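Local atomic coordinates of kinetochore protein Mis16 (Schizosaccharomyces japonicus, PDB entry 4XYH), a protein that binds histone H4 and, independently, the CENP-A-specific chaperone Scm3, as a WD-repeat protein linked to the Mis18 complex and the centromere. Residues L150-N155 / T182-G187; H174-R179 / I223-V228; E195-T200 / V209-G214; T205-W210 / S229-H234. All coordinates share one frame; numbering follows the deposited sequence.

Contact 1 of 4, residues L150-N155 / T182-G187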
loop_
_atom_site.group_PDB
_atom_site.type_symbol
_atom_site.label_atom_id
_atom_site.label_comp_id
_atom_site.label_asym_id
_atom_site.label_seq_id
_atom_site.Cartn_x
_atom_site.Cartn_y
_atom_site.Cartn_z
ATOM N N LEU A 150 -10.037 0.753 7.191
ATOM C CA LEU A 150 -11.162 -0.076 6.746
ATOM C C LEU A 150 -11.247 -1.325 7.615
ATOM O O LEU A 150 -10.264 -2.071 7.738
ATOM C CB LEU A 150 -10.996 -0.492 5.292
ATOM C CG LEU A 150 -11.501 0.440 4.200
ATOM C CD1 LEU A 150 -11.056 -0.093 2.814
ATOM C CD2 LEU A 150 -13.025 0.604 4.288
ATOM N N GLY A 151 -12.411 -1.575 8.200
ATOM C CA GLY A 151 -12.529 -2.661 9.148
ATOM C C GLY A 151 -13.742 -3.550 8.962
ATOM O O GLY A 151 -14.120 -3.857 7.830
ATOM N N LEU A 152 -14.334 -3.953 10.090
ATOM C CA LEU A 152 -15.459 -4.883 10.127
ATOM C C LEU A 152 -16.544 -4.549 9.114
ATOM O O LEU A 152 -17.029 -3.411 9.055
ATOM C CB LEU A 152 -16.059 -4.915 11.528
ATOM C CG LEU A 152 -17.215 -5.886 11.759
ATOM C CD1 LEU A 152 -16.715 -7.329 11.684
ATOM C CD2 LEU A 152 -17.857 -5.610 13.105
ATOM N N ASN A 153 -16.871 -5.546 8.295
ATOM C CA ASN A 153 -17.929 -5.476 7.282
ATOM C C ASN A 153 -17.807 -4.335 6.267
ATOM O O ASN A 153 -18.770 -4.043 5.547
ATOM C CB ASN A 153 -19.307 -5.392 7.962
ATOM C CG ASN A 153 -19.601 -6.595 8.864
ATOM O OD1 ASN A 153 -20.227 -6.445 9.916
ATOM N ND2 ASN A 153 -19.149 -7.791 8.454
ATOM N N GLY A 154 -16.638 -3.700 6.195
ATOM C CA GLY A 154 -16.446 -2.577 5.298
ATOM C C GLY A 154 -16.760 -1.213 5.905
ATOM O O GLY A 154 -16.732 -0.189 5.199
ATOM N N ASN A 155 -17.077 -1.173 7.201
ATOM C CA ASN A 155 -17.110 0.116 7.899
ATOM C C ASN A 155 -15.759 0.806 7.737
ATOM O O ASN A 155 -14.725 0.159 7.867
ATOM C CB ASN A 155 -17.396 -0.039 9.401
ATOM C CG ASN A 155 -18.775 -0.624 9.702
ATOM O OD1 ASN A 155 -19.743 -0.378 8.993
ATOM N ND2 ASN A 155 -18.865 -1.383 10.783
ATOM N N THR A 182 -21.058 -2.550 2.520
ATOM C CA THR A 182 -21.708 -3.767 3.019
ATOM C C THR A 182 -20.802 -5.009 2.982
ATOM O O THR A 182 -21.160 -6.056 3.522
ATOM C CB THR A 182 -22.996 -4.056 2.225
ATOM O OG1 THR A 182 -22.713 -3.995 0.819
ATOM C CG2 THR A 182 -24.059 -3.009 2.556
ATOM N N SER A 183 -19.627 -4.878 2.369
ATOM C CA SER A 183 -18.592 -5.919 2.416
ATOM C C SER A 183 -17.230 -5.320 2.735
ATOM O O SER A 183 -16.966 -4.182 2.392
ATOM C CB SER A 183 -18.495 -6.669 1.083
ATOM O OG SER A 183 -19.629 -7.476 0.859
ATOM N N GLU A 184 -16.353 -6.106 3.340
ATOM C CA GLU A 184 -14.998 -5.648 3.623
ATOM C C GLU A 184 -14.237 -5.319 2.348
ATOM O O GLU A 184 -14.621 -5.758 1.260
ATOM C CB GLU A 184 -14.259 -6.699 4.441
ATOM C CG GLU A 184 -14.863 -6.790 5.828
ATOM C CD GLU A 184 -14.259 -7.859 6.714
ATOM O OE1 GLU A 184 -13.407 -8.652 6.230
ATOM O OE2 GLU A 184 -14.653 -7.890 7.909
ATOM N N GLY A 185 -13.173 -4.532 2.482
ATOM C CA GLY A 185 -12.396 -4.118 1.333
ATOM C C GLY A 185 -11.042 -3.552 1.703
ATOM O O GLY A 185 -10.686 -3.493 2.890
ATOM N N PHE A 186 -10.287 -3.134 0.685
ATOM C CA PHE A 186 -8.906 -2.723 0.862
ATOM C C PHE A 186 -8.599 -1.405 0.167
ATOM O O PHE A 186 -7.469 -0.932 0.211
ATOM C CB PHE A 186 -7.957 -3.804 0.339
ATOM C CG PHE A 186 -7.972 -5.062 1.148
ATOM C CD1 PHE A 186 -8.899 -6.061 0.882
ATOM C CD2 PHE A 186 -7.049 -5.252 2.177
ATOM C CE1 PHE A 186 -8.909 -7.241 1.642
ATOM C CE2 PHE A 186 -7.047 -6.413 2.932
ATOM C CZ PHE A 186 -7.989 -7.412 2.670
ATOM N N GLY A 187 -9.595 -0.818 -0.492
ATOM C CA GLY A 187 -9.393 0.433 -1.193
ATOM C C GLY A 187 -9.632 1.622 -0.282
ATOM O O GLY A 187 -10.746 1.823 0.219
HETATM O O HOH W 1 -12.903 -3.848 5.423
#

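Contact 2 of 4, residues H174-R179 / I223-V228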
loop_
_atom_site.group_PDB
_atom_site.type_symbol
_atom_site.label_atom_id
_atom_site.label_comp_id
_atom_site.label_asym_id
_atom_site.label_seq_id
_atom_site.Cartn_x
_atom_site.Cartn_y
_atom_site.Cartn_z
ATOM N N HIS A 174 -12.313 3.912 18.048
ATOM C CA HIS A 174 -12.376 4.945 17.000
ATOM C C HIS A 174 -13.262 6.117 17.392
ATOM O O HIS A 174 -14.167 5.968 18.214
ATOM C CB HIS A 174 -12.915 4.332 15.715
ATOM C CG HIS A 174 -14.211 3.624 15.925
ATOM N ND1 HIS A 174 -14.282 2.281 16.234
ATOM C CD2 HIS A 174 -15.484 4.088 15.958
ATOM C CE1 HIS A 174 -15.549 1.943 16.412
ATOM N NE2 HIS A 174 -16.298 3.024 16.265
ATOM N N GLN A 175 -13.038 7.259 16.752
ATOM C CA GLN A 175 -13.806 8.469 17.014
ATOM C C GLN A 175 -14.949 8.697 16.009
ATOM O O GLN A 175 -15.895 9.431 16.290
ATOM C CB GLN A 175 -12.867 9.681 17.010
ATOM C CG GLN A 175 -12.074 9.838 18.300
ATOM C CD GLN A 175 -11.163 8.635 18.601
ATOM O OE1 GLN A 175 -10.106 8.469 17.983
ATOM N NE2 GLN A 175 -11.584 7.790 19.537
ATOM N N ALA A 176 -14.856 8.083 14.832
ATOM C CA ALA A 176 -15.939 8.143 13.843
ATOM C C ALA A 176 -16.027 6.821 13.108
ATOM O O ALA A 176 -15.037 6.114 12.969
ATOM C CB ALA A 176 -15.734 9.276 12.851
ATOM N N CYS A 177 -17.227 6.486 12.649
ATOM C CA CYS A 177 -17.445 5.307 11.832
ATOM C C CYS A 177 -18.063 5.714 10.503
ATOM O O CYS A 177 -19.102 6.369 10.490
ATOM C CB CYS A 177 -18.348 4.310 12.549
ATOM S SG CYS A 177 -18.701 2.861 11.546
ATOM N N LEU A 178 -17.411 5.348 9.398
ATOM C CA LEU A 178 -17.926 5.639 8.058
ATOM C C LEU A 178 -18.850 4.512 7.615
ATOM O O LEU A 178 -18.380 3.412 7.315
ATOM C CB LEU A 178 -16.788 5.799 7.064
ATOM C CG LEU A 178 -15.618 6.626 7.603
ATOM C CD1 LEU A 178 -14.470 6.559 6.628
ATOM C CD2 LEU A 178 -16.029 8.072 7.831
ATOM N N ARG A 179 -20.155 4.779 7.569
ATOM C CA ARG A 179 -21.130 3.689 7.435
ATOM C C ARG A 179 -21.884 3.599 6.133
ATOM O O ARG A 179 -23.070 3.930 6.116
ATOM C CB ARG A 179 -22.196 3.773 8.531
ATOM C CG ARG A 179 -21.692 4.172 9.857
ATOM C CD ARG A 179 -22.632 3.710 10.939
ATOM N NE ARG A 179 -22.434 2.296 11.211
ATOM C CZ ARG A 179 -22.026 1.776 12.365
ATOM N NH1 ARG A 179 -21.779 2.535 13.426
ATOM N NH2 ARG A 179 -21.885 0.468 12.445
ATOM N N ILE A 223 -18.876 9.186 16.337
ATOM C CA ILE A 223 -19.962 9.679 15.492
ATOM C C ILE A 223 -20.108 8.827 14.227
ATOM O O ILE A 223 -19.134 8.250 13.744
ATOM C CB ILE A 223 -19.760 11.153 15.089
ATOM C CG1 ILE A 223 -18.512 11.315 14.233
ATOM C CG2 ILE A 223 -19.651 12.043 16.327
ATOM C CD1 ILE A 223 -18.288 12.747 13.752
ATOM N N ASP A 224 -21.334 8.742 13.708
ATOM C CA ASP A 224 -21.596 8.112 12.413
ATOM C C ASP A 224 -21.457 9.118 11.267
ATOM O O ASP A 224 -21.830 10.283 11.394
ATOM C CB ASP A 224 -22.983 7.485 12.394
ATOM C CG ASP A 224 -23.082 6.278 13.296
ATOM O OD1 ASP A 224 -22.098 5.509 13.371
ATOM O OD2 ASP A 224 -24.137 6.098 13.941
ATOM N N VAL A 225 -20.880 8.668 10.159
ATOM C CA VAL A 225 -20.680 9.530 9.007
ATOM C C VAL A 225 -21.242 8.841 7.774
ATOM O O VAL A 225 -21.055 7.636 7.584
ATOM C CB VAL A 225 -19.184 9.873 8.794
ATOM C CG1 VAL A 225 -18.991 10.721 7.542
ATOM C CG2 VAL A 225 -18.641 10.594 10.001
ATOM N N ALA A 226 -21.946 9.618 6.957
ATOM C CA ALA A 226 -22.534 9.129 5.724
ATOM C C ALA A 226 -21.677 9.630 4.570
ATOM O O ALA A 226 -21.017 10.663 4.690
ATOM C CB ALA A 226 -23.979 9.605 5.582
ATOM N N PRO A 227 -21.664 8.893 3.452
ATOM C CA PRO A 227 -20.808 9.383 2.368
ATOM C C PRO A 227 -21.367 10.626 1.703
ATOM O O PRO A 227 -22.559 10.852 1.730
ATOM C CB PRO A 227 -20.763 8.216 1.384
ATOM C CG PRO A 227 -21.920 7.316 1.762
ATOM C CD PRO A 227 -22.162 7.522 3.220
ATOM N N VAL A 228 -20.481 11.427 1.132
ATOM C CA VAL A 228 -20.844 12.560 0.300
ATOM C C VAL A 228 -21.242 12.097 -1.115
ATOM O O VAL A 228 -22.168 12.636 -1.715
ATOM C CB VAL A 228 -19.674 13.566 0.257
ATOM C CG1 VAL A 228 -19.694 14.391 -0.996
ATOM C CG2 VAL A 228 -19.688 14.436 1.516
#

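Contact 3 of 4, residues E195-T200 / V209-G214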
loop_
_atom_site.group_PDB
_atom_site.type_symbol
_atom_site.label_atom_id
_atom_site.label_comp_id
_atom_site.label_asym_id
_atom_site.label_seq_id
_atom_site.Cartn_x
_atom_site.Cartn_y
_atom_site.Cartn_z
ATOM N N GLU A 195 -8.298 18.828 2.332
ATOM C CA GLU A 195 -8.138 18.229 3.649
ATOM C C GLU A 195 -9.442 17.686 4.211
ATOM O O GLU A 195 -10.463 18.374 4.210
ATOM C CB GLU A 195 -7.551 19.239 4.630
ATOM C CG GLU A 195 -7.377 18.674 6.014
ATOM C CD GLU A 195 -6.631 19.619 6.942
ATOM O OE1 GLU A 195 -5.817 20.432 6.448
ATOM O OE2 GLU A 195 -6.863 19.542 8.168
ATOM N N GLY A 196 -9.409 16.433 4.666
ATOM C CA GLY A 196 -10.576 15.831 5.278
ATOM C C GLY A 196 -11.405 14.979 4.342
ATOM O O GLY A 196 -12.303 14.264 4.781
ATOM N N THR A 197 -11.119 15.049 3.052
ATOM C CA THR A 197 -11.834 14.212 2.088
ATOM C C THR A 197 -11.051 12.914 1.820
ATOM O O THR A 197 -9.829 12.946 1.715
ATOM C CB THR A 197 -12.083 14.971 0.770
ATOM O OG1 THR A 197 -13.093 15.961 0.990
ATOM C CG2 THR A 197 -12.533 14.017 -0.350
ATOM N N LEU A 198 -11.748 11.779 1.752
ATOM C CA LEU A 198 -11.105 10.495 1.467
ATOM C C LEU A 198 -12.046 9.593 0.682
ATOM O O LEU A 198 -13.238 9.890 0.541
ATOM C CB LEU A 198 -10.681 9.783 2.755
ATOM C CG LEU A 198 -11.814 9.320 3.680
ATOM C CD1 LEU A 198 -11.393 8.114 4.489
ATOM C CD2 LEU A 198 -12.213 10.459 4.615
ATOM N N ALA A 199 -11.522 8.484 0.185
ATOM C CA ALA A 199 -12.352 7.549 -0.569
ATOM C C ALA A 199 -12.086 6.108 -0.174
ATOM O O ALA A 199 -10.972 5.757 0.231
ATOM C CB ALA A 199 -12.124 7.732 -2.065
ATOM N N THR A 200 -13.114 5.272 -0.314
ATOM C CA THR A 200 -12.985 3.846 -0.052
ATOM C C THR A 200 -13.649 3.008 -1.157
ATOM O O THR A 200 -14.603 3.455 -1.799
ATOM C CB THR A 200 -13.613 3.467 1.295
ATOM O OG1 THR A 200 -14.996 3.850 1.298
ATOM C CG2 THR A 200 -12.895 4.166 2.432
ATOM N N VAL A 209 -17.118 8.368 -1.351
ATOM C CA VAL A 209 -16.302 9.538 -1.061
ATOM C C VAL A 209 -16.848 10.158 0.220
ATOM O O VAL A 209 -18.059 10.327 0.373
ATOM C CB VAL A 209 -16.301 10.560 -2.213
ATOM C CG1 VAL A 209 -15.558 11.842 -1.797
ATOM C CG2 VAL A 209 -15.671 9.940 -3.473
ATOM N N TRP A 210 -15.940 10.462 1.141
ATOM C CA TRP A 210 -16.290 10.889 2.477
ATOM C C TRP A 210 -15.697 12.265 2.765
ATOM O O TRP A 210 -14.697 12.661 2.175
ATOM C CB TRP A 210 -15.780 9.883 3.520
ATOM C CG TRP A 210 -16.113 8.413 3.255
ATOM C CD1 TRP A 210 -15.378 7.522 2.522
ATOM C CD2 TRP A 210 -17.237 7.676 3.770
ATOM N NE1 TRP A 210 -15.975 6.282 2.542
ATOM C CE2 TRP A 210 -17.118 6.351 3.297
ATOM C CE3 TRP A 210 -18.339 8.017 4.570
ATOM C CZ2 TRP A 210 -18.057 5.369 3.591
ATOM C CZ3 TRP A 210 -19.267 7.041 4.873
ATOM C CH2 TRP A 210 -19.121 5.722 4.383
ATOM N N ASP A 211 -16.297 12.985 3.695
ATOM C CA ASP A 211 -15.751 14.282 4.084
ATOM C C ASP A 211 -15.888 14.455 5.597
ATOM O O ASP A 211 -16.991 14.454 6.124
ATOM C CB ASP A 211 -16.459 15.398 3.320
ATOM C CG ASP A 211 -15.889 16.775 3.616
ATOM O OD1 ASP A 211 -14.791 16.879 4.211
ATOM O OD2 ASP A 211 -16.550 17.766 3.235
ATOM N N ILE A 212 -14.763 14.574 6.294
ATOM C CA ILE A 212 -14.797 14.655 7.751
ATOM C C ILE A 212 -14.296 15.997 8.264
ATOM O O ILE A 212 -14.236 16.206 9.476
ATOM C CB ILE A 212 -13.957 13.528 8.418
ATOM C CG1 ILE A 212 -12.499 13.637 7.967
ATOM C CG2 ILE A 212 -14.555 12.173 8.108
ATOM C CD1 ILE A 212 -11.522 13.021 8.922
ATOM N N LYS A 213 -13.921 16.885 7.343
ATOM C CA LYS A 213 -13.561 18.268 7.679
ATOM C C LYS A 213 -14.596 18.925 8.598
ATOM O O LYS A 213 -15.784 18.968 8.276
ATOM C CB LYS A 213 -13.407 19.107 6.405
ATOM C CG LYS A 213 -12.929 20.536 6.657
ATOM C CD LYS A 213 -12.322 21.161 5.389
ATOM C CE LYS A 213 -11.405 22.358 5.703
ATOM N NZ LYS A 213 -10.235 22.009 6.578
ATOM N N GLY A 214 -14.148 19.411 9.751
ATOM C CA GLY A 214 -15.036 20.132 10.648
ATOM C C GLY A 214 -15.880 19.291 11.596
ATOM O O GLY A 214 -16.504 19.833 12.509
HETATM O O HOH W 2 -12.864 17.873 2.907
#

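Contact 4 of 4, residues T205-W210 / S229-H234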
loop_
_atom_site.group_PDB
_atom_site.type_symbol
_atom_site.label_atom_id
_atom_site.label_comp_id
_atom_site.label_asym_id
_atom_site.label_seq_id
_atom_site.Cartn_x
_atom_site.Cartn_y
_atom_site.Cartn_z
ATOM N N THR A 205 -18.218 -3.617 -4.467
ATOM C CA THR A 205 -17.993 -3.021 -5.802
ATOM C C THR A 205 -18.306 -1.517 -5.876
ATOM O O THR A 205 -18.154 -0.900 -6.932
ATOM C CB THR A 205 -18.810 -3.733 -6.947
ATOM O OG1 THR A 205 -20.136 -3.193 -7.022
ATOM C CG2 THR A 205 -18.869 -5.265 -6.765
ATOM N N SER A 206 -18.727 -0.912 -4.770
ATOM C CA SER A 206 -18.975 0.529 -4.777
ATOM C C SER A 206 -17.728 1.318 -4.367
ATOM O O SER A 206 -16.755 0.748 -3.880
ATOM C CB SER A 206 -20.141 0.894 -3.848
ATOM O OG SER A 206 -19.764 0.750 -2.487
ATOM N N ILE A 207 -17.784 2.629 -4.579
ATOM C CA ILE A 207 -16.755 3.556 -4.155
ATOM C C ILE A 207 -17.442 4.664 -3.383
ATOM O O ILE A 207 -18.369 5.295 -3.900
ATOM C CB ILE A 207 -15.979 4.186 -5.340
ATOM C CG1 ILE A 207 -15.104 3.159 -6.056
ATOM C CG2 ILE A 207 -15.125 5.330 -4.850
ATOM C CD1 ILE A 207 -14.571 3.663 -7.411
ATOM N N CYS A 208 -17.008 4.912 -2.152
ATOM C CA CYS A 208 -17.603 6.002 -1.407
ATOM C C CYS A 208 -16.620 7.140 -1.260
ATOM O O CYS A 208 -15.434 6.913 -1.075
ATOM C CB CYS A 208 -18.075 5.538 -0.035
ATOM S SG CYS A 208 -19.387 4.333 -0.092
ATOM N N VAL A 209 -17.118 8.368 -1.351
ATOM C CA VAL A 209 -16.302 9.538 -1.061
ATOM C C VAL A 209 -16.848 10.158 0.220
ATOM O O VAL A 209 -18.059 10.327 0.373
ATOM C CB VAL A 209 -16.301 10.560 -2.213
ATOM C CG1 VAL A 209 -15.558 11.842 -1.797
ATOM C CG2 VAL A 209 -15.671 9.940 -3.473
ATOM N N TRP A 210 -15.940 10.462 1.141
ATOM C CA TRP A 210 -16.290 10.889 2.477
ATOM C C TRP A 210 -15.697 12.265 2.765
ATOM O O TRP A 210 -14.697 12.661 2.175
ATOM C CB TRP A 210 -15.780 9.883 3.520
ATOM C CG TRP A 210 -16.113 8.413 3.255
ATOM C CD1 TRP A 210 -15.378 7.522 2.522
ATOM C CD2 TRP A 210 -17.237 7.676 3.770
ATOM N NE1 TRP A 210 -15.975 6.282 2.542
ATOM C CE2 TRP A 210 -17.118 6.351 3.297
ATOM C CE3 TRP A 210 -18.339 8.017 4.570
ATOM C CZ2 TRP A 210 -18.057 5.369 3.591
ATOM C CZ3 TRP A 210 -19.267 7.041 4.873
ATOM C CH2 TRP A 210 -19.121 5.722 4.383
ATOM N N SER A 229 -20.553 11.083 -1.636
ATOM C CA SER A 229 -20.925 10.475 -2.914
ATOM C C SER A 229 -20.726 8.967 -2.848
ATOM O O SER A 229 -19.856 8.475 -2.116
ATOM C CB SER A 229 -20.095 11.039 -4.069
ATOM O OG SER A 229 -19.928 12.431 -3.942
ATOM N N VAL A 230 -21.528 8.215 -3.591
ATOM C CA VAL A 230 -21.169 6.819 -3.792
ATOM C C VAL A 230 -21.352 6.462 -5.263
ATOM O O VAL A 230 -22.353 6.809 -5.896
ATOM C CB VAL A 230 -21.945 5.861 -2.820
ATOM C CG1 VAL A 230 -22.901 6.623 -1.911
ATOM C CG2 VAL A 230 -22.620 4.760 -3.533
ATOM N N TYR A 231 -20.318 5.843 -5.820
ATOM C CA TYR A 231 -20.280 5.510 -7.232
ATOM C C TYR A 231 -20.392 4.010 -7.435
ATOM O O TYR A 231 -19.735 3.220 -6.745
ATOM C CB TYR A 231 -18.990 6.021 -7.873
ATOM C CG TYR A 231 -18.775 7.510 -7.752
ATOM C CD1 TYR A 231 -19.704 8.412 -8.247
ATOM C CD2 TYR A 231 -17.621 8.017 -7.163
ATOM C CE1 TYR A 231 -19.501 9.782 -8.138
ATOM C CE2 TYR A 231 -17.413 9.367 -7.046
ATOM C CZ TYR A 231 -18.353 10.251 -7.532
ATOM O OH TYR A 231 -18.133 11.613 -7.419
ATOM N N HIS A 232 -21.239 3.621 -8.378
ATOM C CA HIS A 232 -21.346 2.230 -8.769
ATOM C C HIS A 232 -20.884 2.049 -10.216
ATOM O O HIS A 232 -21.685 2.079 -11.140
ATOM C CB HIS A 232 -22.776 1.746 -8.590
ATOM C CG HIS A 232 -23.244 1.803 -7.175
ATOM N ND1 HIS A 232 -23.960 2.864 -6.667
ATOM C CD2 HIS A 232 -23.065 0.938 -6.140
ATOM C CE1 HIS A 232 -24.222 2.649 -5.389
ATOM N NE2 HIS A 232 -23.680 1.489 -5.049
ATOM N N ARG A 233 -19.581 1.862 -10.403
ATOM C CA ARG A 233 -18.988 1.857 -11.736
ATOM C C ARG A 233 -18.139 0.614 -11.980
ATOM O O ARG A 233 -17.502 0.476 -13.015
ATOM C CB ARG A 233 -18.157 3.119 -11.930
ATOM C CG ARG A 233 -18.976 4.388 -11.718
ATOM C CD ARG A 233 -18.201 5.652 -12.043
ATOM N NE ARG A 233 -19.071 6.822 -12.006
ATOM C CZ ARG A 233 -18.662 8.053 -11.721
ATOM N NH1 ARG A 233 -17.386 8.290 -11.446
ATOM N NH2 ARG A 233 -19.533 9.051 -11.710
ATOM N N HIS A 234 -18.127 -0.290 -11.017
ATOM C CA HIS A 234 -17.374 -1.521 -11.182
ATOM C C HIS A 234 -18.307 -2.718 -11.067
ATOM O O HIS A 234 -19.374 -2.627 -10.467
ATOM C CB HIS A 234 -16.245 -1.610 -10.154
ATOM C CG HIS A 234 -15.063 -0.742 -10.476
ATOM N ND1 HIS A 234 -14.167 -1.050 -11.479
ATOM C CD2 HIS A 234 -14.624 0.412 -9.919
ATOM C CE1 HIS A 234 -13.228 -0.119 -11.526
ATOM N NE2 HIS A 234 -13.481 0.781 -10.593
HETATM O O HOH W 3 -20.345 -0.728 -8.869
HETATM O O HOH W 4 -17.721 1.637 -8.127
#

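Contact 1 of 4, residues L150-N155 / T182-G187
Glu184 reaches across to the turn formed by Gly151 to Asn155 and grips it by the backbone amide of Asn153. From CB the chain leaves with CG anti to its own carbonyl carbon (chi1 -68°) and then runs extended. CG packs against the backbone of the turn, 3.6 Å from Gly151 O and 3.4 Å from Asn153 N. CD continues alongside the same amide, 3.8 Å from Asn153 N. At the tip, OE2 accepts from Asn153 N over 3.3 Å through its anti lone pair, the N-H pointing at it at 155°. With the carboxylate and CG cut back to an alanine, the Asn153 amide would probably lose this acceptor and a gap would open beside the turn. Close by, Gly154 CA lies 3.4 Å from Ser183 O, an approach that a side chain on the glycine would block. A water bridges the two segments further along, donating to Gly151 O and accepting from Gly185 N. Leu150 finishes the contact with CD1 set between two backbone carbonyls, 3.2 Å from Gly187 O and 3.4 Å from Gly185 O. The turn connects strands 146-150 and 156-160, whereas 182-187 leads into strand 187-190 of the next propeller sheet; the side chain of Asn135, whose backbone pairs with Leu150, hydrogen-bonds Gly185 O and so links the two.

Contact 2 of 4, residues H174-R179 / I223-V228
Ala176, Cys177 and Leu178 pair in parallel register with Ile223, Asp224 and Val225, which adds strand 223-225 to the edge of a sheet of the WD-repeat beta-propeller. The strands run 24° apart, and four backbone hydrogen bonds cross between them. The first goes from Ile223 N to Gln175 O at a classic beta bulge, where Gln175 and Ala176 both face Ile158 of strand 156-160. The last, from Arg179 N to Val225 O, is nearly straight at 3.0 Å. On the face carrying Ala176 and Leu178 the packing is apolar: Ala176 CB meets Ile223 CG1 at 3.7 Å, and Leu178, lying beside Val225 and pointing the same way, brings CD2 to 3.8 Å from Val225 CB. Both Leu178 and Val225 also rest on Trp210 of the following sheet. On the face of Cys177 and Asp224 the contact is an ion pair. Arg179 bends at chi3 and turns back over the strands, so that NH1 forms a salt bridge with Asp224 OD1 at 3.0 Å. The oxygen lies in the guanidinium plane and is met on its syn side but out of the carboxylate plane, the two planes standing 80° apart. Cys177 SG, anti to the backbone N (chi1 178°), lies against one face of the Arg179 guanidinium, over its centre and 3.5 Å from the plane.

Contact 3 of 4, residues E195-T200 / V209-G214
Thr200 and Trp210 join two strands of a beta hairpin, 197-201 and 207-211, through the hydrogen-bonded Trp-Thr-His arrangement that forms part of the structural tetrad of WD repeats. The indole N-H of Trp210 points straight at Thr200 OG1 (NE1 to OG1 2.9 Å, 177°), with the oxygen lying in the ring plane and the two side chains crossing at about a right angle. OG1 is turned between the backbone N and the carbonyl carbon of Thr200 (chi1 58°), where it also hydrogen-bonds His181 NE2. A phenylalanine in place of Trp210 would lack the indole N-H, and is likely to leave Thr200 OG1 without this donor and the hydroxyl less firmly turned toward His181. Next along the hairpin, Leu198 and Trp210 form a hydrogen-bonded antiparallel pair, and Leu198 CD2 lies 3.8 Å from Trp210 CB. Thr197 and Val209 meet on the opposite face, CG2 to CG1, at 4.0 Å. At the far end Ile212 N donates to Gly196 O at 2.9 Å, while Ile212 CG1 presses against the same carbonyl oxygen. Asp211 folds the chain into an Asx turn, OD1 accepting from Lys213 N at 3.3 Å, from above the carboxylate plane. One water ties this corner together, donating to Glu195 O and Asp211 OD1 and accepting from Thr197 OG1. Leu198 and Ile212 also pack on Trp190 of strand 187-190, while Leu198 reaches Leu178 of strand 176-178 and Ala148 of strand 146-150 in the preceding sheet.

Contact 4 of 4, residues T205-W210 / S229-H234
Ile207 to Val209 run antiparallel to Ser229 to Tyr231, their axes 4.7 Å apart at 164°, with Ile207-Tyr231 and Val209-Ser229 as hydrogen-bonded pairs and Cys208-Val230 as the non-hydrogen-bonded pair between them. The shortest bonds are 2.8 Å, from Tyr231 N to Ile207 O and from Val209 N to Ser229 O. Side chains alternate across the sheet. On one face Tyr231 leans its ring on Val209, CE2 to CG2 at 4.0 Å, while its OH hydrogen-bonds Leu267 O. The Arg233 guanidinium lies against one face of the same ring, toward its rim. With CG1 of Ile207 anti to the carbonyl carbon (chi1 -69°) and the chain extended beyond it, CD1 reaches the edge of the His234 ring, 4.1 Å from CD2. On the opposite face Cys208 SG packs on Val230 CB at 4.0 Å. Past the paired strands, Ser206 CB meets His232 CD2 at 3.7 Å. A water then takes over the backbone pairing, donating to Thr205 O and Tyr231 O and accepting from Arg233 N. A second donates to Thr205 O and His234 O. His234 hydrogen-bonds Ser253 OG through NE2 and Asp257 OD2 through ND1, consistent with the His, Ser and Asp members of a WD-repeat tetrad in the next sheet. Strand 229-231 is the outermost strand of its sheet, and His234 after it packs on strands 250-255 and 259-264 of the next.

In the fold
From the N terminus, contact 1 closes first, bringing the loop before strand 187-190 against the preceding sheet. Contact 2 opens at 174-179, inside that loop, and closes only at 223-228, so the two cross; they also touch through Asn155 and Cys177. Contact 2 adds strand 223-225 to that preceding sheet's edge before the chain returns as strand 229-231. Contact 3 is nested within the loop of contact 2 and holds the hairpin of strands 197-201 and 207-211. Contact 4 starts within that hairpin, shares Val209 and Trp210 with contact 3, and ends beyond contact 2, which it therefore crosses. Contacts 3 and 4 join three neighbouring strands of one four-stranded sheet.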